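Local coordinates for erythrocyte membrane protein 1 (Plasmodium falciparum, PDB 6S8T) that probably binds host cell surface receptors, this chain being the ICAM-1-binding DBLbeta domain through which infected erythrocytes adhere to host cells, at residues A14-M19 against H422-V427; N122-N127 against T205-H210; N256-W261 against R283-D288; A372-A377 against T405-T410. All blocks are in the same frame, centred on the assembly; numbering follows the deposited sequence. Where two conformers were deposited one is given.

How the contacts relate
The four contacts belong to one mainly helical DBL domain. Contacts 1, 2 and 3 are partly buried, whereas contact 4 joins two loops at the surface, its centre about 28 Å from the centre of the chain. Contacts 1 and 3 touch where Leu287 packs against helix 16-32, whose first turn contact 1 ties to helix 417-424. Helix 388-402 packs on Ile15 and Met19 of contact 1 and in sequence connects the two loops of contact 4. The chemistry changes with place: a carboxylate at a helix start in contact 1, an imidazole at a helix end in contact 2, arginine, histidine and tryptophan round a loop in contact 3, and lysine with water in contact 4.

Contact 1: A14-M19 against H422-V427; sequences AIANQM and HQEGHV
A tertiary helix cap joins the two segments: the carboxylate of Glu424, on the last turn of helix 417-424, sits at the start of helix 16-32. The contact links regions near the two ends of this helical DBL chain, some 400 residues apart in sequence. At a helix start the first N-H groups lack an acceptor in a preceding turn, and a glutamate reaching in from another helix supplies one. Ala16 N donates to Glu424 OE2 at 3.2 Å with an N-H...O angle of 162°, approaching from well above the carboxylate plane. Ile15, the N-cap residue, adds only a weak bond from its N to the same oxygen, because its N-H points well off the line between the two atoms. The other oxygen serves the next residue through a water that accepts from Asn17 N and donates to Glu424 OE1 at 2.7 Å. The helix dipole would probably favour the negative charge here. Glu424 reaches this position by a bend at chi2 (-71°), which turns its end toward the neighbouring helix. Tyr414 OH also bonds to Glu424 OE2 and to Ile15 N, so the cap is shared with a loop residue. Alanine suits both positions facing the carboxylate, since a bare methyl lets it come close: Ala16 CB lies 3.4 Å from Glu424 CD. The amide of Gln423 turns to the loop leading into helix 16-32, where Gln423 NE2 bonds to Tyr12 O, while the methyl Ala14 CB rests 3.5 Å from the backbone oxygen Gln423 O.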
# COMPACT_ATOMS: atom_id res chain seq x y z
N ALA A 14 -10.05 4.00 -17.29
CA ALA A 14 -9.32 4.01 -16.03
C ALA A 14 -8.14 4.96 -16.16
O ALA A 14 -7.27 4.77 -17.02
CB ALA A 14 -8.86 2.60 -15.67
N ILE A 15 -8.08 5.99 -15.31
CA ILE A 15 -7.18 7.11 -15.52
C ILE A 15 -6.24 7.37 -14.35
O ILE A 15 -5.45 8.31 -14.42
CB ILE A 15 -7.97 8.39 -15.87
CG1 ILE A 15 -8.93 8.76 -14.74
CG2 ILE A 15 -8.74 8.20 -17.16
CD1 ILE A 15 -9.91 9.85 -15.12
N ALA A 16 -6.30 6.56 -13.29
CA ALA A 16 -5.43 6.80 -12.14
C ALA A 16 -3.96 6.76 -12.53
O ALA A 16 -3.17 7.60 -12.08
CB ALA A 16 -5.72 5.79 -11.03
N ASN A 17 -3.57 5.80 -13.38
CA ASN A 17 -2.16 5.68 -13.74
C ASN A 17 -1.68 6.87 -14.57
O ASN A 17 -0.55 7.34 -14.39
CB ASN A 17 -1.91 4.37 -14.50
CG ASN A 17 -0.43 4.10 -14.71
OD1 ASN A 17 0.24 3.53 -13.85
ND2 ASN A 17 0.08 4.50 -15.87
N GLN A 18 -2.52 7.36 -15.48
CA GLN A 18 -2.15 8.55 -16.23
C GLN A 18 -2.10 9.78 -15.33
O GLN A 18 -1.29 10.69 -15.56
CB GLN A 18 -3.12 8.78 -17.39
CG GLN A 18 -3.01 7.72 -18.48
CD GLN A 18 -3.97 7.95 -19.63
OE1 GLN A 18 -3.74 8.80 -20.50
NE2 GLN A 18 -5.07 7.20 -19.63
N MET A 19 -2.94 9.83 -14.29
CA MET A 19 -2.83 10.92 -13.32
C MET A 19 -1.51 10.84 -12.56
O MET A 19 -0.88 11.87 -12.29
CB MET A 19 -4.01 10.90 -12.35
CG MET A 19 -5.37 11.20 -12.96
SD MET A 19 -5.48 12.80 -13.78
CE MET A 19 -4.63 13.85 -12.59
N HIS A 422 -14.07 -0.51 -8.83
CA HIS A 422 -14.42 -1.14 -10.10
C HIS A 422 -13.67 -0.54 -11.28
O HIS A 422 -13.63 -1.16 -12.35
CB HIS A 422 -15.93 -1.06 -10.33
CG HIS A 422 -16.72 -1.99 -9.46
ND1 HIS A 422 -16.69 -3.36 -9.62
CD2 HIS A 422 -17.55 -1.75 -8.42
CE1 HIS A 422 -17.47 -3.92 -8.71
NE2 HIS A 422 -18.00 -2.97 -7.97
N GLN A 423 -13.06 0.64 -11.12
CA GLN A 423 -12.27 1.25 -12.18
C GLN A 423 -10.80 0.85 -12.11
O GLN A 423 -10.17 0.62 -13.16
CB GLN A 423 -12.39 2.77 -12.13
CG GLN A 423 -13.71 3.32 -12.63
CD GLN A 423 -13.87 3.18 -14.13
OE1 GLN A 423 -14.84 2.59 -14.61
NE2 GLN A 423 -12.93 3.73 -14.89
N GLU A 424 -10.23 0.76 -10.91
CA GLU A 424 -8.80 0.56 -10.73
C GLU A 424 -8.43 -0.70 -9.97
O GLU A 424 -7.24 -1.03 -9.92
CB GLU A 424 -8.18 1.77 -10.01
CG GLU A 424 -8.58 3.12 -10.59
CD GLU A 424 -7.96 3.39 -11.94
OE1 GLU A 424 -6.99 2.68 -12.30
OE2 GLU A 424 -8.43 4.31 -12.65
N GLY A 425 -9.39 -1.40 -9.37
CA GLY A 425 -9.09 -2.50 -8.48
C GLY A 425 -8.99 -3.83 -9.19
O GLY A 425 -9.19 -3.96 -10.40
N HIS A 426 -8.65 -4.85 -8.40
CA HIS A 426 -8.47 -6.22 -8.89
C HIS A 426 -9.35 -7.11 -8.02
O HIS A 426 -8.91 -7.64 -7.00
CB HIS A 426 -7.01 -6.63 -8.84
CG HIS A 426 -6.12 -5.76 -9.67
ND1 HIS A 426 -5.75 -4.49 -9.28
CD2 HIS A 426 -5.52 -5.97 -10.87
CE1 HIS A 426 -4.96 -3.96 -10.20
NE2 HIS A 426 -4.81 -4.83 -11.17
N VAL A 427 -10.61 -7.26 -8.42
CA VAL A 427 -11.59 -7.99 -7.62
C VAL A 427 -12.13 -9.18 -8.41
O VAL A 427 -13.28 -9.58 -8.24
CB VAL A 427 -12.74 -7.06 -7.17
CG1 VAL A 427 -12.22 -6.04 -6.16
CG2 VAL A 427 -13.34 -6.35 -8.38
O HOH W 1 -5.17 3.47 -14.18

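Contact 2: N122-N127 against T205-H210; sequences NLENLN and TKLQGH
The imidazole of His210 lies between two carbonyl oxygens. Leu126 O stands over one face, offset toward the rim, and Lys206 O, from the preceding turn of the histidine's own helix, stands 3.4 Å above the plane of the opposite face, over the ring centre. At the edge are Leu123 O and Glu124 O. His210 NE2 donates to Glu124 O over 3.3 Å, but the N-H...O angle of 121° makes this a weak bond. The ring also sets its carbon CD2 3.7 Å from Leu126 N. A flat group with a donor on its rim suits this spot, because the short helix 121-124 of the Duffy binding domain ends here, and the carbonyls of a last turn have no following amides within the helix to bind them. Helix 202-221 thus meets the end of the short helix with its side chains. Lys206 lays its methylenes past the same oxygen, CE coming within 3.3 Å of Glu124 O. Its NZ is 3.6 Å from Asn125 OD1, while Asn125 ND2 is bonded back to Ser121 O. The carboxylate of Glu124 turns to Lys83 and Thr120, leaving its CG to lie against Leu207. With CG anti to the backbone N (chi1 171°), Leu207 reaches toward the short helix, where its methyl CD1 meets Leu123 CB at 3.6 Å, and Leu189 and Ile192 of helix 172-194 continue the apolar layer.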
# COMPACT_ATOMS: atom_id res chain seq x y z
N ASN A 122 16.36 -2.03 9.82
CA ASN A 122 17.63 -1.31 9.73
C ASN A 122 17.40 0.19 9.78
O ASN A 122 18.18 0.93 10.39
CB ASN A 122 18.37 -1.71 8.45
CG ASN A 122 17.61 -1.36 7.19
OD1 ASN A 122 16.40 -1.57 7.11
ND2 ASN A 122 18.31 -0.81 6.20
N LEU A 123 16.33 0.67 9.14
CA LEU A 123 16.04 2.10 9.15
C LEU A 123 15.55 2.56 10.52
O LEU A 123 15.78 3.71 10.91
CB LEU A 123 15.01 2.43 8.08
CG LEU A 123 15.43 2.19 6.63
CD1 LEU A 123 14.24 2.40 5.69
CD2 LEU A 123 16.58 3.10 6.24
N GLU A 124 14.88 1.68 11.27
CA GLU A 124 14.37 2.04 12.58
C GLU A 124 15.48 2.18 13.62
O GLU A 124 15.29 2.90 14.61
CB GLU A 124 13.35 1.00 13.05
CG GLU A 124 12.08 0.94 12.21
CD GLU A 124 11.29 -0.35 12.43
OE1 GLU A 124 10.96 -1.02 11.43
OE2 GLU A 124 11.01 -0.70 13.60
N ASN A 125 16.62 1.53 13.41
CA ASN A 125 17.71 1.52 14.38
C ASN A 125 18.98 2.11 13.77
O ASN A 125 20.08 1.58 13.94
CB ASN A 125 17.98 0.10 14.89
CG ASN A 125 16.77 -0.50 15.58
OD1 ASN A 125 16.51 -0.22 16.75
ND2 ASN A 125 16.02 -1.33 14.86
N LEU A 126 18.84 3.23 13.07
CA LEU A 126 20.00 3.89 12.49
C LEU A 126 20.83 4.59 13.56
O LEU A 126 20.31 5.05 14.58
CB LEU A 126 19.57 4.91 11.43
CG LEU A 126 19.13 4.40 10.06
CD1 LEU A 126 18.73 5.56 9.16
CD2 LEU A 126 20.24 3.58 9.40
N ASN A 127 22.13 4.66 13.32
CA ASN A 127 23.04 5.50 14.10
C ASN A 127 23.28 6.76 13.28
O ASN A 127 24.04 6.73 12.31
CB ASN A 127 24.34 4.77 14.42
CG ASN A 127 25.30 5.60 15.25
OD1 ASN A 127 26.09 6.38 14.71
ND2 ASN A 127 25.22 5.45 16.57
N THR A 205 7.61 6.33 14.84
CA THR A 205 8.03 7.60 15.42
C THR A 205 9.54 7.67 15.56
O THR A 205 10.16 8.70 15.27
CB THR A 205 7.35 7.80 16.78
OG1 THR A 205 5.93 7.84 16.61
CG2 THR A 205 7.81 9.11 17.42
N LYS A 206 10.16 6.57 16.02
CA LYS A 206 11.62 6.53 16.10
C LYS A 206 12.25 6.59 14.71
O LYS A 206 13.29 7.22 14.53
CB LYS A 206 12.05 5.26 16.83
CG LYS A 206 13.56 5.07 16.93
CD LYS A 206 13.91 3.87 17.78
CE LYS A 206 13.27 2.60 17.23
NZ LYS A 206 13.62 1.40 18.05
N LEU A 207 11.62 5.94 13.73
CA LEU A 207 12.15 5.97 12.37
C LEU A 207 12.09 7.37 11.78
O LEU A 207 13.06 7.84 11.16
CB LEU A 207 11.39 4.96 11.50
CG LEU A 207 11.62 4.94 9.99
CD1 LEU A 207 13.09 4.97 9.65
CD2 LEU A 207 10.96 3.71 9.39
N GLN A 208 10.96 8.07 11.95
CA GLN A 208 10.84 9.42 11.43
C GLN A 208 11.81 10.38 12.11
O GLN A 208 12.25 11.35 11.50
CB GLN A 208 9.41 9.92 11.56
CG GLN A 208 8.43 9.23 10.64
CD GLN A 208 8.77 9.44 9.17
OE1 GLN A 208 9.21 10.52 8.78
NE2 GLN A 208 8.58 8.40 8.36
N GLY A 209 12.15 10.12 13.38
CA GLY A 209 13.07 11.00 14.07
C GLY A 209 14.48 10.93 13.50
O GLY A 209 15.19 11.94 13.45
N HIS A 210 14.90 9.74 13.07
CA HIS A 210 16.21 9.59 12.45
C HIS A 210 16.28 10.35 11.13
O HIS A 210 17.29 10.99 10.83
CB HIS A 210 16.53 8.11 12.23
CG HIS A 210 16.64 7.32 13.50
ND1 HIS A 210 16.91 7.91 14.72
CD2 HIS A 210 16.53 5.99 13.74
CE1 HIS A 210 16.96 6.97 15.65
NE2 HIS A 210 16.73 5.80 15.08

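Contact 3: N256-W261 against R283-D288; sequences NRHQVW and RGTPLD
His258 and Arg257 grip the loop 283-288 by its polar atoms, holding this link between helices 246-268 and 293-319 of the Duffy binding domain against the first of them. His258 ND1 donates to Thr285 OG1 at 2.6 Å, nearly straight at 162° and close to the ring plane. The histidine can do this from the helix surface because its CG is anti to the backbone N (chi1 174°), which swings the imidazole toward the loop. Arg257 takes hold further along. NH2 gives a weak bond to Pro286 O at 2.9 Å, the oxygen lying at the guanidinium edge, and NH1 passes a bond through a water to Thr285 O. The same NH2 makes a salt bridge to Asp289, so one arginine binds both backbone and side chain of the loop, a task suited to its several donors. Thr285 works on two sides: its hydroxyl serves the histidine, while its methyl CG2 lies over a face of the guanidinium, 3.8 Å from Arg257 NH1. Gly284 has backbone angles that favour glycine, and its O comes within 3.2 Å of Trp261 CD1. Leu287 leads on to helix 16-32, touching Ala20, His21 and His24. Buried Trp261 offers a flat wall to the loop, its NE1 bonded to Tyr280 O and its ring meeting Phe186 edge-to-face. Proline's rigid ring, its CD hydrogens polarised by the adjacent N, suits this face: in the CH-pi contact Pro286 CD sits 3.4 Å from the centroid of the Trp261 five-membered ring, only 10° off its normal.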
# COMPACT_ATOMS: atom_id res chain seq x y z
N ASN A 256 16.49 9.67 -6.64
CA ASN A 256 17.00 8.33 -6.39
C ASN A 256 15.92 7.24 -6.41
O ASN A 256 16.23 6.09 -6.08
CB ASN A 256 17.73 8.28 -5.04
CG ASN A 256 18.89 9.25 -4.98
OD1 ASN A 256 19.90 9.09 -5.67
ND2 ASN A 256 18.76 10.27 -4.14
N ARG A 257 14.68 7.57 -6.79
CA ARG A 257 13.62 6.57 -6.74
C ARG A 257 13.89 5.40 -7.68
O ARG A 257 13.50 4.27 -7.38
CB ARG A 257 12.27 7.21 -7.07
CG ARG A 257 12.19 7.83 -8.45
CD ARG A 257 10.91 8.65 -8.63
NE ARG A 257 9.71 7.82 -8.67
CZ ARG A 257 9.21 7.28 -9.78
NH1 ARG A 257 9.82 7.47 -10.94
NH2 ARG A 257 8.11 6.55 -9.72
N HIS A 258 14.55 5.64 -8.81
CA HIS A 258 14.78 4.55 -9.75
C HIS A 258 15.81 3.56 -9.22
O HIS A 258 15.64 2.34 -9.39
CB HIS A 258 15.23 5.08 -11.11
CG HIS A 258 15.61 3.98 -12.05
ND1 HIS A 258 14.68 3.15 -12.64
CD2 HIS A 258 16.82 3.55 -12.47
CE1 HIS A 258 15.31 2.26 -13.39
NE2 HIS A 258 16.61 2.48 -13.30
N GLN A 259 16.89 4.05 -8.61
CA GLN A 259 17.87 3.14 -8.03
C GLN A 259 17.27 2.31 -6.91
O GLN A 259 17.73 1.19 -6.64
CB GLN A 259 19.08 3.92 -7.52
CG GLN A 259 19.93 4.55 -8.61
CD GLN A 259 21.09 5.35 -8.06
OE1 GLN A 259 20.94 6.53 -7.73
NE2 GLN A 259 22.25 4.71 -7.95
N VAL A 260 16.24 2.83 -6.24
CA VAL A 260 15.55 2.06 -5.22
C VAL A 260 14.78 0.91 -5.87
O VAL A 260 14.85 -0.24 -5.42
CB VAL A 260 14.64 2.97 -4.38
CG1 VAL A 260 13.77 2.15 -3.45
CG2 VAL A 260 15.48 3.97 -3.60
N TRP A 261 14.06 1.21 -6.95
CA TRP A 261 13.32 0.16 -7.66
C TRP A 261 14.26 -0.86 -8.30
O TRP A 261 13.88 -2.03 -8.44
CB TRP A 261 12.41 0.79 -8.73
CG TRP A 261 11.66 -0.23 -9.54
CD1 TRP A 261 11.84 -0.52 -10.86
CD2 TRP A 261 10.61 -1.09 -9.08
NE1 TRP A 261 10.96 -1.50 -11.26
CE2 TRP A 261 10.20 -1.87 -10.18
CE3 TRP A 261 9.97 -1.27 -7.85
CZ2 TRP A 261 9.18 -2.82 -10.09
CZ3 TRP A 261 8.97 -2.22 -7.76
CH2 TRP A 261 8.58 -2.98 -8.87
N ARG A 283 12.21 -3.73 -16.92
CA ARG A 283 12.37 -2.45 -17.60
C ARG A 283 11.41 -1.43 -16.99
O ARG A 283 10.24 -1.74 -16.78
CB ARG A 283 12.09 -2.57 -19.11
CG ARG A 283 13.09 -3.41 -19.89
CD ARG A 283 14.45 -2.75 -19.99
NE ARG A 283 15.32 -3.44 -20.93
CZ ARG A 283 16.10 -4.47 -20.61
NH1 ARG A 283 16.12 -4.94 -19.37
NH2 ARG A 283 16.86 -5.05 -21.54
N GLY A 284 11.92 -0.22 -16.73
CA GLY A 284 11.08 0.87 -16.29
C GLY A 284 10.97 1.00 -14.78
O GLY A 284 11.51 0.21 -14.00
N THR A 285 10.23 2.03 -14.37
CA THR A 285 9.96 2.31 -12.97
C THR A 285 8.46 2.51 -12.79
O THR A 285 7.85 3.29 -13.55
CB THR A 285 10.72 3.55 -12.49
OG1 THR A 285 12.11 3.40 -12.79
CG2 THR A 285 10.55 3.74 -10.99
N PRO A 286 7.83 1.85 -11.83
CA PRO A 286 6.38 2.02 -11.64
C PRO A 286 6.04 3.39 -11.08
O PRO A 286 6.88 4.10 -10.51
CB PRO A 286 6.02 0.91 -10.64
CG PRO A 286 7.29 0.66 -9.90
CD PRO A 286 8.39 0.86 -10.89
N LEU A 287 4.77 3.77 -11.25
CA LEU A 287 4.28 5.08 -10.83
C LEU A 287 3.40 5.00 -9.59
O LEU A 287 2.69 5.97 -9.27
CB LEU A 287 3.52 5.74 -11.98
CG LEU A 287 4.37 6.16 -13.19
CD1 LEU A 287 3.48 6.60 -14.33
CD2 LEU A 287 5.34 7.27 -12.80
N ASP A 288 3.42 3.87 -8.88
CA ASP A 288 2.57 3.70 -7.71
C ASP A 288 2.90 4.71 -6.62
O ASP A 288 2.01 5.09 -5.84
CB ASP A 288 2.70 2.27 -7.17
CG ASP A 288 2.31 1.21 -8.19
OD1 ASP A 288 2.99 1.09 -9.23
OD2 ASP A 288 1.32 0.49 -7.95
O HOH W 2 8.35 6.18 -13.49

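Contact 4: A372-A377 against T405-T410; sequences AKIAFA and TTLGDT
Lys373 reaches across to the loop 405-410 and donates from NZ to Thr406 O at 3.0 Å, the ammonium standing above the carbonyl plane, 45° out of it. The same NZ forms a salt bridge, its strongest interaction, with Asp404, the residue just before Thr405 in the same loop. CG lies between the backbone N and the carbonyl carbon (chi1 63°), and a bend at chi3 brings NZ to the carbonyl while Lys373 CD stays 3.7 Å from Leu407 CD1. That leucine methyl also meets Ile374 CG1 at 3.6 Å, the two branched side chains crossing at about a right angle. An apolar shaft with a charged tip suits this place, since it can lie on leucine and reach a carbonyl. A water joins the backbones, donating to Lys373 O and, at 2.6 Å, to Thr405 O, two oxygens that could not bond directly. In the next shell the loop braces itself: Thr406 OG1 donates to Asp409 OD2 at 2.6 Å, with a long, weak bond from Thr406 N beside it. Gly408, in a conformation that favours glycine, lets the chain turn between them. The contact joins the loops at the two ends of helix 388-402, at the surface of the DBL domain, and that helix's Gln399 touches Lys373. Such chemistry is consistent with loops held mainly by one ammonium and its polar partners, a bridging water and a small apolar contact assisting.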
# COMPACT_ATOMS: atom_id res chain seq x y z
N ALA A 372 -13.14 18.35 -2.15
CA ALA A 372 -12.25 18.73 -3.24
C ALA A 372 -12.96 19.62 -4.25
O ALA A 372 -12.43 20.65 -4.68
CB ALA A 372 -11.69 17.49 -3.93
N LYS A 373 -14.18 19.24 -4.66
CA LYS A 373 -14.86 19.99 -5.70
C LYS A 373 -15.50 21.28 -5.20
O LYS A 373 -16.09 22.01 -6.00
CB LYS A 373 -15.92 19.12 -6.38
CG LYS A 373 -17.02 18.66 -5.46
CD LYS A 373 -18.19 18.09 -6.26
CE LYS A 373 -17.76 16.89 -7.09
NZ LYS A 373 -18.93 16.27 -7.77
N ILE A 374 -15.38 21.58 -3.91
CA ILE A 374 -16.00 22.76 -3.31
C ILE A 374 -14.96 23.79 -2.88
O ILE A 374 -15.17 24.99 -3.05
CB ILE A 374 -16.90 22.34 -2.13
CG1 ILE A 374 -18.26 21.88 -2.65
CG2 ILE A 374 -17.04 23.47 -1.13
CD1 ILE A 374 -19.25 21.59 -1.55
N ALA A 375 -13.84 23.34 -2.32
CA ALA A 375 -12.79 24.24 -1.88
C ALA A 375 -12.23 25.06 -3.04
O ALA A 375 -11.56 24.52 -3.92
CB ALA A 375 -11.66 23.46 -1.20
N PHE A 376 -12.52 26.37 -3.04
CA PHE A 376 -12.04 27.26 -4.10
C PHE A 376 -10.57 27.59 -3.92
O PHE A 376 -9.85 26.90 -3.19
CB PHE A 376 -12.87 28.54 -4.13
CG PHE A 376 -14.27 28.35 -4.64
CD1 PHE A 376 -14.52 28.30 -6.01
CD2 PHE A 376 -15.34 28.24 -3.77
CE1 PHE A 376 -15.80 28.13 -6.49
CE2 PHE A 376 -16.63 28.07 -4.25
CZ PHE A 376 -16.86 28.01 -5.61
N ALA A 377 -10.10 28.64 -4.59
CA ALA A 377 -8.68 28.99 -4.55
C ALA A 377 -8.27 29.45 -3.16
O ALA A 377 -7.28 28.97 -2.60
CB ALA A 377 -8.38 30.07 -5.59
N THR A 405 -17.30 18.55 -11.65
CA THR A 405 -16.84 19.64 -10.80
C THR A 405 -17.94 20.33 -10.01
O THR A 405 -17.64 21.27 -9.26
CB THR A 405 -16.09 20.69 -11.64
OG1 THR A 405 -16.98 21.23 -12.63
CG2 THR A 405 -14.90 20.06 -12.34
N THR A 406 -19.20 19.91 -10.14
CA THR A 406 -20.31 20.53 -9.43
C THR A 406 -21.05 19.49 -8.60
O THR A 406 -20.88 18.28 -8.78
CB THR A 406 -21.28 21.21 -10.40
OG1 THR A 406 -21.82 20.25 -11.31
CG2 THR A 406 -20.58 22.31 -11.19
N LEU A 407 -21.88 19.98 -7.68
CA LEU A 407 -22.71 19.12 -6.84
C LEU A 407 -23.96 18.75 -7.62
O LEU A 407 -24.86 19.57 -7.79
CB LEU A 407 -23.07 19.81 -5.53
CG LEU A 407 -22.13 19.63 -4.34
CD1 LEU A 407 -20.74 20.16 -4.65
CD2 LEU A 407 -22.70 20.31 -3.11
N GLY A 408 -24.02 17.50 -8.08
CA GLY A 408 -25.14 17.06 -8.90
C GLY A 408 -24.69 16.16 -10.03
O GLY A 408 -25.48 15.36 -10.54
N ASP A 409 -23.42 16.28 -10.42
CA ASP A 409 -22.87 15.41 -11.45
C ASP A 409 -22.73 13.99 -10.92
O ASP A 409 -22.03 13.75 -9.93
CB ASP A 409 -21.51 15.93 -11.91
CG ASP A 409 -21.61 17.14 -12.82
OD1 ASP A 409 -22.42 17.09 -13.77
OD2 ASP A 409 -20.89 18.12 -12.58
N THR A 410 -23.42 13.05 -11.56
CA THR A 410 -23.32 11.64 -11.23
C THR A 410 -22.87 10.83 -12.45
O THR A 410 -23.18 9.64 -12.57
CB THR A 410 -24.65 11.11 -10.70
OG1 THR A 410 -25.70 11.39 -11.63
CG2 THR A 410 -24.98 11.76 -9.36
O HOH W 3 -15.25 22.08 -8.63